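Long-range contacts in serpin-12 (Manduca sexta, PDB 6CJ7), which probably inhibits serine proteases, as serpins do, and controls the prophenoloxidase activation system of larval hemolymph: residues 189-194 with 357-362; 199-204 with 378-383; 56-61 with 293-298; 162-167 with 312-317. All blocks are in the same frame, centred on the assembly; numbering follows the deposited sequence.

Contact 1 of 4, residues 189-194 with 357-362; sequences RNFTLN and KPFLAI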
loop_
_atom_site.group_PDB
_atom_site.type_symbol
_atom_site.label_atom_id
_atom_site.label_comp_id
_atom_site.label_asym_id
_atom_site.label_seq_id
_atom_site.Cartn_x
_atom_site.Cartn_y
_atom_site.Cartn_z
ATOM N N ARG A 189 11.359 13.574 22.202
ATOM C CA ARG A 189 10.220 13.997 23.005
ATOM C C ARG A 189 9.357 12.771 23.255
ATOM O O ARG A 189 9.498 11.758 22.575
ATOM C CB ARG A 189 9.397 15.087 22.292
ATOM C CG ARG A 189 10.211 16.225 21.712
ATOM C CD ARG A 189 9.311 17.252 21.043
ATOM N NE ARG A 189 10.067 18.331 20.414
ATOM C CZ ARG A 189 10.318 19.495 21.003
ATOM N NH1 ARG A 189 9.867 19.722 22.231
ATOM N NH2 ARG A 189 11.019 20.429 20.364
ATOM N N ASN A 190 8.448 12.861 24.219
ATOM C CA ASN A 190 7.586 11.719 24.480
ATOM C C ASN A 190 6.448 11.618 23.469
ATOM O O ASN A 190 5.834 12.615 23.080
ATOM C CB ASN A 190 7.026 11.769 25.893
ATOM C CG ASN A 190 7.927 11.057 26.886
ATOM O OD1 ASN A 190 8.588 10.073 26.548
ATOM N ND2 ASN A 190 7.977 11.562 28.099
ATOM N N PHE A 191 6.202 10.392 23.026
ATOM C CA PHE A 191 5.034 10.022 22.245
ATOM C C PHE A 191 4.130 9.218 23.174
ATOM O O PHE A 191 4.614 8.331 23.884
ATOM C CB PHE A 191 5.466 9.188 21.039
ATOM C CG PHE A 191 4.345 8.786 20.124
ATOM C CD1 PHE A 191 3.525 7.714 20.427
ATOM C CD2 PHE A 191 4.135 9.469 18.938
ATOM C CE1 PHE A 191 2.501 7.338 19.559
ATOM C CE2 PHE A 191 3.118 9.111 18.081
ATOM C CZ PHE A 191 2.296 8.036 18.382
ATOM N N THR A 192 2.837 9.543 23.203
ATOM C CA THR A 192 1.898 8.875 24.101
ATOM C C THR A 192 1.087 7.873 23.296
ATOM O O THR A 192 0.338 8.258 22.392
ATOM C CB THR A 192 0.960 9.862 24.798
ATOM O OG1 THR A 192 1.731 10.833 25.517
ATOM C CG2 THR A 192 0.046 9.117 25.785
ATOM N N LEU A 193 1.239 6.598 23.627
ATOM C CA LEU A 193 0.489 5.559 22.946
ATOM C C LEU A 193 -0.955 5.552 23.432
ATOM O O LEU A 193 -1.281 6.075 24.500
ATOM C CB LEU A 193 1.127 4.191 23.184
ATOM C CG LEU A 193 2.436 3.825 22.475
ATOM C CD1 LEU A 193 3.624 4.537 23.087
ATOM C CD2 LEU A 193 2.632 2.315 22.537
ATOM N N ASN A 194 -1.828 4.963 22.618
ATOM C CA ASN A 194 -3.178 4.679 23.072
ATOM C C ASN A 194 -3.110 3.867 24.357
ATOM O O ASN A 194 -2.375 2.880 24.446
ATOM C CB ASN A 194 -3.944 3.917 21.988
ATOM C CG ASN A 194 -5.428 3.827 22.272
ATOM O OD1 ASN A 194 -5.981 4.643 23.005
ATOM N ND2 ASN A 194 -6.083 2.837 21.677
ATOM N N LYS A 357 0.953 11.506 19.322
ATOM C CA LYS A 357 -0.071 10.538 19.676
ATOM C C LYS A 357 -0.447 9.845 18.379
ATOM O O LYS A 357 -0.046 10.291 17.296
ATOM C CB LYS A 357 -1.283 11.217 20.323
ATOM C CG LYS A 357 -2.007 12.194 19.428
ATOM C CD LYS A 357 -3.166 12.835 20.174
ATOM C CE LYS A 357 -3.852 13.888 19.326
ATOM N NZ LYS A 357 -5.173 14.278 19.897
ATOM N N PRO A 358 -1.185 8.733 18.447
ATOM C CA PRO A 358 -1.471 7.977 17.219
ATOM C C PRO A 358 -2.114 8.814 16.110
ATOM O O PRO A 358 -2.966 9.674 16.356
ATOM C CB PRO A 358 -2.418 6.872 17.713
ATOM C CG PRO A 358 -1.957 6.615 19.062
ATOM C CD PRO A 358 -1.579 7.975 19.650
ATOM N N PHE A 359 -1.701 8.534 14.876
ATOM C CA PHE A 359 -2.102 9.335 13.727
ATOM C C PHE A 359 -2.125 8.464 12.484
ATOM O O PHE A 359 -1.641 7.330 12.488
ATOM C CB PHE A 359 -1.170 10.547 13.523
ATOM C CG PHE A 359 0.263 10.174 13.225
ATOM C CD1 PHE A 359 1.173 10.008 14.262
ATOM C CD2 PHE A 359 0.709 10.052 11.923
ATOM C CE1 PHE A 359 2.497 9.685 14.000
ATOM C CE2 PHE A 359 2.025 9.719 11.647
ATOM C CZ PHE A 359 2.923 9.539 12.685
ATOM N N LEU A 360 -2.709 9.008 11.417
ATOM C CA LEU A 360 -2.787 8.348 10.121
ATOM C C LEU A 360 -1.844 9.042 9.150
ATOM O O LEU A 360 -1.775 10.274 9.118
ATOM C CB LEU A 360 -4.195 8.426 9.541
ATOM C CG LEU A 360 -5.340 7.737 10.255
ATOM C CD1 LEU A 360 -6.566 7.862 9.358
ATOM C CD2 LEU A 360 -4.996 6.265 10.515
ATOM N N ALA A 361 -1.128 8.260 8.350
ATOM C CA ALA A 361 -0.303 8.820 7.289
ATOM C C ALA A 361 -0.684 8.162 5.974
ATOM O O ALA A 361 -0.817 6.941 5.900
ATOM C CB ALA A 361 1.191 8.622 7.577
ATOM N N ILE A 362 -0.842 8.973 4.930
ATOM C CA ILE A 362 -1.248 8.485 3.619
ATOM C C ILE A 362 -0.235 9.002 2.618
ATOM O O ILE A 362 0.012 10.209 2.556
ATOM C CB ILE A 362 -2.665 8.949 3.250
ATOM C CG1 ILE A 362 -3.675 8.377 4.247
ATOM C CG2 ILE A 362 -3.026 8.514 1.819
ATOM C CD1 ILE A 362 -5.088 8.863 4.044
#

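Contact 2 of 4, residues 199-204 with 378-383; sequences KVASFM and MDPTLE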
loop_
_atom_site.group_PDB
_atom_site.type_symbol
_atom_site.label_atom_id
_atom_site.label_comp_id
_atom_site.label_asym_id
_atom_site.label_seq_id
_atom_site.Cartn_x
_atom_site.Cartn_y
_atom_site.Cartn_z
ATOM N N LYS A 199 6.604 6.810 25.363
ATOM C CA LYS A 199 7.822 6.323 24.718
ATOM C C LYS A 199 8.556 7.472 24.040
ATOM O O LYS A 199 7.937 8.280 23.334
ATOM C CB LYS A 199 7.521 5.259 23.655
ATOM C CG LYS A 199 7.275 3.855 24.169
ATOM C CD LYS A 199 7.541 2.854 23.035
ATOM C CE LYS A 199 7.145 1.435 23.392
ATOM N NZ LYS A 199 7.314 0.526 22.222
ATOM N N VAL A 200 9.882 7.499 24.203
ATOM C CA VAL A 200 10.713 8.489 23.521
ATOM C C VAL A 200 10.713 8.225 22.026
ATOM O O VAL A 200 10.892 7.081 21.588
ATOM C CB VAL A 200 12.139 8.443 24.085
ATOM C CG1 VAL A 200 13.111 9.173 23.167
ATOM C CG2 VAL A 200 12.150 9.035 25.471
ATOM N N ALA A 201 10.513 9.282 21.236
ATOM C CA ALA A 201 10.609 9.205 19.785
ATOM C C ALA A 201 11.360 10.427 19.266
ATOM O O ALA A 201 11.506 11.445 19.958
ATOM C CB ALA A 201 9.223 9.110 19.117
ATOM N N SER A 202 11.855 10.307 18.036
ATOM C CA SER A 202 12.601 11.376 17.371
ATOM C C SER A 202 11.654 12.211 16.519
ATOM O O SER A 202 11.208 11.773 15.454
ATOM C CB SER A 202 13.722 10.792 16.515
ATOM O OG SER A 202 14.721 10.209 17.330
ATOM N N PHE A 203 11.369 13.424 16.966
ATOM C CA PHE A 203 10.449 14.312 16.272
ATOM C C PHE A 203 11.231 15.271 15.383
ATOM O O PHE A 203 12.015 16.093 15.872
ATOM C CB PHE A 203 9.585 15.080 17.267
ATOM C CG PHE A 203 8.565 14.224 17.957
ATOM C CD1 PHE A 203 8.883 13.535 19.119
ATOM C CD2 PHE A 203 7.289 14.103 17.440
ATOM C CE1 PHE A 203 7.944 12.753 19.763
ATOM C CE2 PHE A 203 6.348 13.332 18.074
ATOM C CZ PHE A 203 6.677 12.650 19.245
ATOM N N MET A 204 11.021 15.154 14.080
ATOM C CA MET A 204 11.488 16.162 13.144
ATOM C C MET A 204 10.642 17.416 13.306
ATOM O O MET A 204 9.444 17.343 13.584
ATOM C CB MET A 204 11.366 15.624 11.722
ATOM C CG MET A 204 12.012 14.286 11.586
ATOM S SD MET A 204 12.000 13.738 9.860
ATOM C CE MET A 204 10.218 13.506 9.638
ATOM N N MET A 378 0.512 3.731 15.434
ATOM C CA MET A 378 0.278 3.638 16.871
ATOM C C MET A 378 1.538 3.837 17.691
ATOM O O MET A 378 1.444 4.209 18.866
ATOM C CB MET A 378 -0.316 2.277 17.261
ATOM C CG MET A 378 -1.606 1.904 16.567
ATOM S SD MET A 378 -2.915 3.176 16.591
ATOM C CE MET A 378 -3.643 3.046 18.284
ATOM N N ASP A 379 2.698 3.537 17.127
ATOM C CA ASP A 379 3.952 3.554 17.877
ATOM C C ASP A 379 5.084 3.738 16.877
ATOM O O ASP A 379 5.513 2.768 16.245
ATOM C CB ASP A 379 4.133 2.249 18.668
ATOM C CG ASP A 379 5.366 2.256 19.561
ATOM O OD1 ASP A 379 6.222 3.156 19.406
ATOM O OD2 ASP A 379 5.487 1.348 20.422
ATOM N N PRO A 380 5.592 4.960 16.702
ATOM C CA PRO A 380 6.626 5.187 15.685
ATOM C C PRO A 380 7.982 4.587 16.027
ATOM O O PRO A 380 8.880 4.645 15.179
ATOM C CB PRO A 380 6.705 6.720 15.613
ATOM C CG PRO A 380 6.336 7.157 17.004
ATOM C CD PRO A 380 5.245 6.193 17.430
ATOM N N THR A 381 8.169 4.036 17.232
ATOM C CA THR A 381 9.448 3.447 17.612
ATOM C C THR A 381 9.592 2.009 17.140
ATOM O O THR A 381 10.678 1.437 17.270
ATOM C CB THR A 381 9.642 3.496 19.133
ATOM O OG1 THR A 381 8.741 2.580 19.781
ATOM C CG2 THR A 381 9.391 4.899 19.656
ATOM N N LEU A 382 8.528 1.417 16.610
ATOM C CA LEU A 382 8.528 0.029 16.181
ATOM C C LEU A 382 8.471 -0.028 14.666
ATOM O O LEU A 382 7.683 0.690 14.038
ATOM C CB LEU A 382 7.340 -0.731 16.781
ATOM C CG LEU A 382 7.380 -0.819 18.308
ATOM C CD1 LEU A 382 6.130 -1.478 18.860
ATOM C CD2 LEU A 382 8.622 -1.557 18.766
ATOM N N GLU A 383 9.305 -0.882 14.085
ATOM C CA GLU A 383 9.408 -0.967 12.636
ATOM C C GLU A 383 8.430 -1.951 12.006
ATOM O O GLU A 383 8.313 -1.967 10.778
ATOM C CB GLU A 383 10.837 -1.355 12.239
ATOM C CG GLU A 383 11.890 -0.432 12.820
ATOM C CD GLU A 383 13.153 -0.391 11.989
ATOM O OE1 GLU A 383 13.499 -1.424 11.375
ATOM O OE2 GLU A 383 13.797 0.679 11.945
#

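Contact 3 of 4, residues 56-61 with 293-298; sequences GNTLDE and SSIFTQ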
loop_
_atom_site.group_PDB
_atom_site.type_symbol
_atom_site.label_atom_id
_atom_site.label_comp_id
_atom_site.label_asym_id
_atom_site.label_seq_id
_atom_site.Cartn_x
_atom_site.Cartn_y
_atom_site.Cartn_z
ATOM N N GLY A 56 -16.848 -16.265 -15.459
ATOM C CA GLY A 56 -17.955 -16.795 -14.682
ATOM C C GLY A 56 -18.106 -16.125 -13.336
ATOM O O GLY A 56 -17.999 -14.899 -13.210
ATOM N N ASN A 57 -18.351 -16.939 -12.304
ATOM C CA ASN A 57 -18.600 -16.384 -10.976
ATOM C C ASN A 57 -17.370 -15.685 -10.403
ATOM O O ASN A 57 -17.509 -14.716 -9.648
ATOM C CB ASN A 57 -19.070 -17.479 -10.017
ATOM C CG ASN A 57 -19.307 -16.953 -8.610
ATOM O OD1 ASN A 57 -18.671 -17.398 -7.649
ATOM N ND2 ASN A 57 -20.211 -15.986 -8.483
ATOM N N THR A 58 -16.162 -16.148 -10.742
ATOM C CA THR A 58 -14.956 -15.481 -10.257
ATOM C C THR A 58 -14.829 -14.081 -10.840
ATOM O O THR A 58 -14.480 -13.129 -10.129
ATOM C CB THR A 58 -13.724 -16.323 -10.598
ATOM O OG1 THR A 58 -13.904 -17.642 -10.050
ATOM C CG2 THR A 58 -12.441 -15.709 -10.025
ATOM N N LEU A 59 -15.075 -13.947 -12.138
ATOM C CA LEU A 59 -15.055 -12.632 -12.766
ATOM C C LEU A 59 -16.105 -11.718 -12.152
ATOM O O LEU A 59 -15.847 -10.531 -11.917
ATOM C CB LEU A 59 -15.280 -12.788 -14.271
ATOM C CG LEU A 59 -15.396 -11.529 -15.146
ATOM C CD1 LEU A 59 -14.096 -10.695 -15.095
ATOM C CD2 LEU A 59 -15.737 -11.932 -16.566
ATOM N N ASP A 60 -17.295 -12.260 -11.879
ATOM C CA ASP A 60 -18.376 -11.477 -11.288
ATOM C C ASP A 60 -17.973 -10.942 -9.915
ATOM O O ASP A 60 -18.141 -9.750 -9.627
ATOM C CB ASP A 60 -19.643 -12.340 -11.191
ATOM C CG ASP A 60 -20.774 -11.645 -10.440
ATOM O OD1 ASP A 60 -21.340 -10.667 -10.971
ATOM O OD2 ASP A 60 -21.110 -12.086 -9.319
ATOM N N GLU A 61 -17.411 -11.814 -9.064
ATOM C CA GLU A 61 -16.957 -11.396 -7.738
ATOM C C GLU A 61 -15.915 -10.296 -7.828
ATOM O O GLU A 61 -15.974 -9.310 -7.083
ATOM C CB GLU A 61 -16.382 -12.593 -6.967
ATOM C CG GLU A 61 -17.439 -13.516 -6.373
ATOM C CD GLU A 61 -16.884 -14.541 -5.375
ATOM O OE1 GLU A 61 -15.647 -14.671 -5.241
ATOM O OE2 GLU A 61 -17.701 -15.226 -4.721
ATOM N N SER A 293 -13.879 -14.647 -2.329
ATOM C CA SER A 293 -13.408 -15.939 -1.844
ATOM C C SER A 293 -13.238 -16.973 -2.956
ATOM O O SER A 293 -12.463 -17.921 -2.786
ATOM C CB SER A 293 -14.367 -16.466 -0.769
ATOM O OG SER A 293 -15.642 -16.747 -1.319
ATOM N N SER A 294 -13.927 -16.814 -4.093
ATOM C CA SER A 294 -13.855 -17.835 -5.136
ATOM C C SER A 294 -12.435 -18.040 -5.648
ATOM O O SER A 294 -12.103 -19.148 -6.095
ATOM C CB SER A 294 -14.785 -17.488 -6.305
ATOM O OG SER A 294 -14.376 -16.289 -6.923
ATOM N N ILE A 295 -11.583 -17.009 -5.590
ATOM C CA ILE A 295 -10.258 -17.125 -6.198
ATOM C C ILE A 295 -9.389 -18.163 -5.510
ATOM O O ILE A 295 -8.426 -18.644 -6.116
ATOM C CB ILE A 295 -9.491 -15.784 -6.241
ATOM C CG1 ILE A 295 -9.079 -15.346 -4.832
ATOM C CG2 ILE A 295 -10.294 -14.689 -6.958
ATOM C CD1 ILE A 295 -8.314 -14.031 -4.841
ATOM N N PHE A 296 -9.682 -18.513 -4.243
ATOM C CA PHE A 296 -8.894 -19.501 -3.515
ATOM C C PHE A 296 -9.446 -20.916 -3.635
ATOM O O PHE A 296 -8.756 -21.859 -3.238
ATOM C CB PHE A 296 -8.801 -19.117 -2.027
ATOM C CG PHE A 296 -8.204 -17.754 -1.791
ATOM C CD1 PHE A 296 -6.842 -17.551 -1.929
ATOM C CD2 PHE A 296 -9.009 -16.674 -1.458
ATOM C CE1 PHE A 296 -6.284 -16.299 -1.729
ATOM C CE2 PHE A 296 -8.462 -15.415 -1.265
ATOM C CZ PHE A 296 -7.103 -15.226 -1.404
ATOM N N THR A 297 -10.653 -21.084 -4.182
ATOM C CA THR A 297 -11.330 -22.374 -4.211
ATOM C C THR A 297 -10.942 -23.166 -5.452
ATOM O O THR A 297 -10.487 -22.616 -6.458
ATOM C CB THR A 297 -12.856 -22.207 -4.180
ATOM O OG1 THR A 297 -13.319 -21.722 -5.447
ATOM C CG2 THR A 297 -13.268 -21.226 -3.087
ATOM N N GLN A 298 -11.158 -24.476 -5.381
ATOM C CA GLN A 298 -10.952 -25.281 -6.576
ATOM C C GLN A 298 -12.060 -25.078 -7.599
ATOM O O GLN A 298 -12.020 -25.707 -8.662
ATOM C CB GLN A 298 -10.771 -26.747 -6.169
ATOM C CG GLN A 298 -9.360 -26.980 -5.584
ATOM C CD GLN A 298 -9.265 -28.145 -4.619
ATOM O OE1 GLN A 298 -10.263 -28.574 -4.040
ATOM N NE2 GLN A 298 -8.051 -28.659 -4.434
HETATM O O HOH W 1 -16.651 -14.271 -1.578
#

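Contact 4 of 4, residues 162-167 with 312-317; sequences NTQMVM and SPQVSS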
loop_
_atom_site.group_PDB
_atom_site.type_symbol
_atom_site.label_atom_id
_atom_site.label_comp_id
_atom_site.label_asym_id
_atom_site.label_seq_id
_atom_site.Cartn_x
_atom_site.Cartn_y
_atom_site.Cartn_z
ATOM N N ASN A 162 2.055 -29.274 -4.456
ATOM C CA ASN A 162 0.659 -29.037 -4.791
ATOM C C ASN A 162 0.309 -27.557 -4.894
ATOM O O ASN A 162 -0.829 -27.233 -5.247
ATOM C CB ASN A 162 -0.244 -29.728 -3.766
ATOM C CG ASN A 162 -0.315 -31.236 -3.979
ATOM O OD1 ASN A 162 -0.608 -31.706 -5.080
ATOM N ND2 ASN A 162 -0.032 -31.999 -2.930
ATOM N N THR A 163 1.252 -26.658 -4.601
ATOM C CA THR A 163 1.043 -25.231 -4.825
ATOM C C THR A 163 0.789 -24.962 -6.297
ATOM O O THR A 163 1.501 -25.477 -7.164
ATOM C CB THR A 163 2.268 -24.442 -4.356
ATOM O OG1 THR A 163 2.458 -24.695 -2.961
ATOM C CG2 THR A 163 2.103 -22.932 -4.607
ATOM N N GLN A 164 -0.227 -24.150 -6.577
ATOM C CA GLN A 164 -0.592 -23.825 -7.950
ATOM C C GLN A 164 -0.179 -22.421 -8.354
ATOM O O GLN A 164 0.318 -22.222 -9.468
ATOM C CB GLN A 164 -2.101 -23.994 -8.154
ATOM C CG GLN A 164 -2.539 -25.428 -7.905
ATOM C CD GLN A 164 -3.873 -25.752 -8.516
ATOM O OE1 GLN A 164 -4.270 -26.923 -8.556
ATOM N NE2 GLN A 164 -4.576 -24.735 -8.990
ATOM N N MET A 165 -0.355 -21.433 -7.475
ATOM C CA MET A 165 -0.153 -20.050 -7.876
ATOM C C MET A 165 0.154 -19.217 -6.642
ATOM O O MET A 165 -0.607 -19.250 -5.674
ATOM C CB MET A 165 -1.395 -19.495 -8.595
ATOM C CG MET A 165 -1.142 -18.197 -9.310
ATOM S SD MET A 165 -2.682 -17.458 -9.914
ATOM C CE MET A 165 -3.657 -18.869 -10.350
ATOM N N VAL A 166 1.248 -18.467 -6.689
ATOM C CA VAL A 166 1.625 -17.550 -5.621
ATOM C C VAL A 166 1.625 -16.150 -6.210
ATOM O O VAL A 166 2.406 -15.852 -7.124
ATOM C CB VAL A 166 3.000 -17.892 -5.034
ATOM C CG1 VAL A 166 3.404 -16.825 -3.999
ATOM C CG2 VAL A 166 2.985 -19.268 -4.406
ATOM N N MET A 167 0.757 -15.288 -5.695
ATOM C CA MET A 167 0.719 -13.902 -6.121
ATOM C C MET A 167 1.476 -13.035 -5.120
ATOM O O MET A 167 1.270 -13.160 -3.908
ATOM C CB MET A 167 -0.730 -13.454 -6.278
ATOM C CG MET A 167 -1.522 -14.432 -7.177
ATOM S SD MET A 167 -3.020 -13.685 -7.757
ATOM C CE MET A 167 -2.391 -12.564 -9.001
ATOM N N SER A 312 -8.565 -25.138 -14.473
ATOM C CA SER A 312 -8.098 -23.816 -14.090
ATOM C C SER A 312 -7.232 -23.898 -12.839
ATOM O O SER A 312 -7.511 -24.692 -11.936
ATOM C CB SER A 312 -9.276 -22.894 -13.825
ATOM O OG SER A 312 -8.823 -21.659 -13.291
ATOM N N PRO A 313 -6.181 -23.098 -12.739
ATOM C CA PRO A 313 -5.503 -22.937 -11.448
ATOM C C PRO A 313 -6.377 -22.134 -10.499
ATOM O O PRO A 313 -7.379 -21.537 -10.883
ATOM C CB PRO A 313 -4.226 -22.176 -11.809
ATOM C CG PRO A 313 -4.657 -21.324 -12.988
ATOM C CD PRO A 313 -5.664 -22.162 -13.762
ATOM N N GLN A 314 -5.999 -22.152 -9.226
ATOM C CA GLN A 314 -6.560 -21.212 -8.265
ATOM C C GLN A 314 -5.419 -20.555 -7.508
ATOM O O GLN A 314 -4.261 -20.978 -7.600
ATOM C CB GLN A 314 -7.538 -21.883 -7.289
ATOM C CG GLN A 314 -6.906 -22.838 -6.303
ATOM C CD GLN A 314 -6.781 -24.246 -6.839
ATOM O OE1 GLN A 314 -7.479 -24.640 -7.797
ATOM N NE2 GLN A 314 -5.882 -25.014 -6.248
ATOM N N VAL A 315 -5.755 -19.501 -6.761
ATOM C CA VAL A 315 -4.755 -18.791 -5.963
ATOM C C VAL A 315 -4.423 -19.624 -4.733
ATOM O O VAL A 315 -5.309 -19.950 -3.934
ATOM C CB VAL A 315 -5.248 -17.399 -5.553
ATOM C CG1 VAL A 315 -4.192 -16.718 -4.663
ATOM C CG2 VAL A 315 -5.553 -16.542 -6.794
ATOM N N SER A 316 -3.152 -20.004 -4.598
ATOM C CA SER A 316 -2.719 -20.728 -3.408
ATOM C C SER A 316 -2.291 -19.785 -2.301
ATOM O O SER A 316 -2.583 -20.039 -1.122
ATOM C CB SER A 316 -1.557 -21.672 -3.731
ATOM O OG SER A 316 -1.886 -22.505 -4.825
ATOM N N SER A 317 -1.566 -18.731 -2.650
ATOM C CA SER A 317 -1.099 -17.749 -1.688
ATOM C C SER A 317 -1.197 -16.377 -2.336
ATOM O O SER A 317 -0.906 -16.230 -3.525
ATOM C CB SER A 317 0.351 -18.027 -1.259
ATOM O OG SER A 317 0.423 -19.211 -0.483
HETATM O O HOH W 2 -5.833 -27.459 -5.926
#

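Contact 1 of 4, residues 189-194 with 357-362
Phe191 lies against the backbone of Lys357 and Pro358 where, in the serpin fold, the end of strand 187-192 meets the chain entering strand 359-365. With CG anti to the backbone N (chi1 -178°), the Phe191 ring reaches across to the other segment and turns one face to the main chain of Lys357. The CA of Lys357 stands 3.6 Å above the plane of the Phe191 ring, displaced toward its rim, and Phe191 CZ comes to 3.3 Å from Lys357 C. The contact is thus one of ring against peptide. Aromatic contact is confined to ring borders: Phe191 CE2 is 4.2 Å from Phe359 CE1, each atom near the plane of the other ring, so the two rings meet edge to edge and do not stack. Pro380 also packs on Phe191.

No conventional hydrogen bond joins the segments. Thr192 O receives a CA-H...O contact from Lys357 CA, 3.6 Å long and nearly straight at the hydrogen (160°). Thr192 is instead bonded through its backbone to Asn356, next to Lys357 in the chain, and the ammonium of Lys357 is bound to the carbonyl of Pro239.

Proline contacts complete the surface. Pro358, which also packs on Val245 of helix 245-251, presents CG to the backbone N of Asn194 at 3.9 Å, while Pro358 CD rests 3.4 Å from Thr192 O.

Contact 2 of 4, residues 199-204 with 378-383
Lys199 and Asp379 are brought together by two torsions: the lysine leaves its strand with CG beside the backbone N (chi1 -80°) and runs out extended, while Asp379 swings its carboxylate anti to N (chi1 -175°) to meet it at about a right angle. Lys199 NZ lies 2.7 Å from Asp379 OD2 and uses the syn lone pair of that oxygen, a salt bridge. A second, weak bond runs 3.5 Å from Lys199 NZ to Thr381 OG1. The other carboxylate oxygen is occupied locally. Asp379 OD1 accepts from Thr381 OG1 at 2.6 Å and from Thr381 N at 3.0 Å, both arriving over the same face of the carboxylate. The bond from Thr381 N defines an Asx turn, set within a type I turn from Asp379 to Leu382, by which the C-terminal tail of the serpin fold folds against strand 198-215 after strand 370-377. Asn35 binds the carbonyl of Asp379. With an alanine in place of this aspartate, the lysine ammonium would probably lose its counter-charge, and the hydroxyl and backbone N of Thr381 their shared acceptor. Apolar contact is made by Ala201 CB, 4.1 Å from Pro380 CG. Next to it, the Thr381 methyl CG2 comes to 3.3 Å from the carbonyl oxygen Val200 O.

Contact 3 of 4, residues 56-61 with 293-298
Glu61 and Ser294 carry the polar part of this contact, in which the first turns of helix 56-66 meet the 3-10 turn 293-296 that follows helix 284-289 of the serpin fold. One carboxylate oxygen is gripped twice. Ser294 N donates to the syn lone pair of Glu61 OE1 at 3.0 Å, with an N-H...O angle of 157°. Ser294 OG, set by chi1 63° between its own backbone N and carbonyl carbon, reaches Glu61 OE1 at 2.7 Å from well above the carboxylate plane, 62° out of it. The two donors, one of them an N-H near the start of the 3-10 segment, would probably stabilise the negative charge. An alanine in place of this glutamate is likely to leave Ser294 N and its hydroxyl without their common acceptor and the 3-10 turn less firmly tied to the helix.

A water adds a looser link, accepting from Ser293 N at 2.9 Å and donating weakly to Glu61 OE2. The hydroxyl of Thr58 serves a further segment, being bonded to the backbone N of Glu301.

Apolar contact comes from methyl groups: Thr58 and Ile295 cross at about a right angle, with Thr58 CG2 3.9 Å from Ile295 CG2.

Contact 4 of 4, residues 162-167 with 312-317
Val166 and Ser317 form a parallel beta bridge, their CA atoms 4.8 Å apart; the touching parts (163-167 and 312-317) run 73° apart, and the bridge forms where strands 165-174 and 317-326 begin. In serpins these are the two central strands of the large A sheet that part to admit the reactive-centre loop; their direct bonding here is consistent with a sheet not opened at this end. Met167 N donates to Ser317 O at 2.9 Å. Met165 O accepts from two successive amides, Ser316 N and Ser317 N.

The hydroxyl of Ser316 extends the pairing beyond the strands: with chi1 -52° setting it beside its own backbone N, Ser316 OG accepts from Gln164 N at 2.9 Å and from Met165 N at 3.2 Å. The Gln164 and Gln314 amides lie against each other, their planes 33° apart; as modelled, Gln164 NE2 and Gln314 NE2 are 3.0 Å apart, so the orientation of the amides is doubtful.

The methionines supply the apolar part. Met167 SD meets Val315 CG2 at 3.9 Å, and Met165, bent at its thioether, brings CE to 3.7 Å from Pro313 CB.

Overall arrangement
From the N terminus, the chain first meets contact 3, then the opening segments of contacts 4, 1 and 2; their partners follow in the same order, 293-298, 312-317, 357-362 and 378-383. Every pair of contacts therefore crosses and none nests, each closing a loop of about 145 to 232 residues. Two clusters result, on opposite sides of the chain's centre. Contacts 3 and 4, centres about 13 Å apart, are joined by Ile295 O to Val315 N, linking helix 56-66 to the start of the paired strands 165-174 and 317-326. Contacts 1 and 2, about 8 Å apart between centres, lie on the neighbouring antiparallel strands 187-192 and 198-215, and tie to them the chain entering strand 359-365 and the tail after strand 370-377.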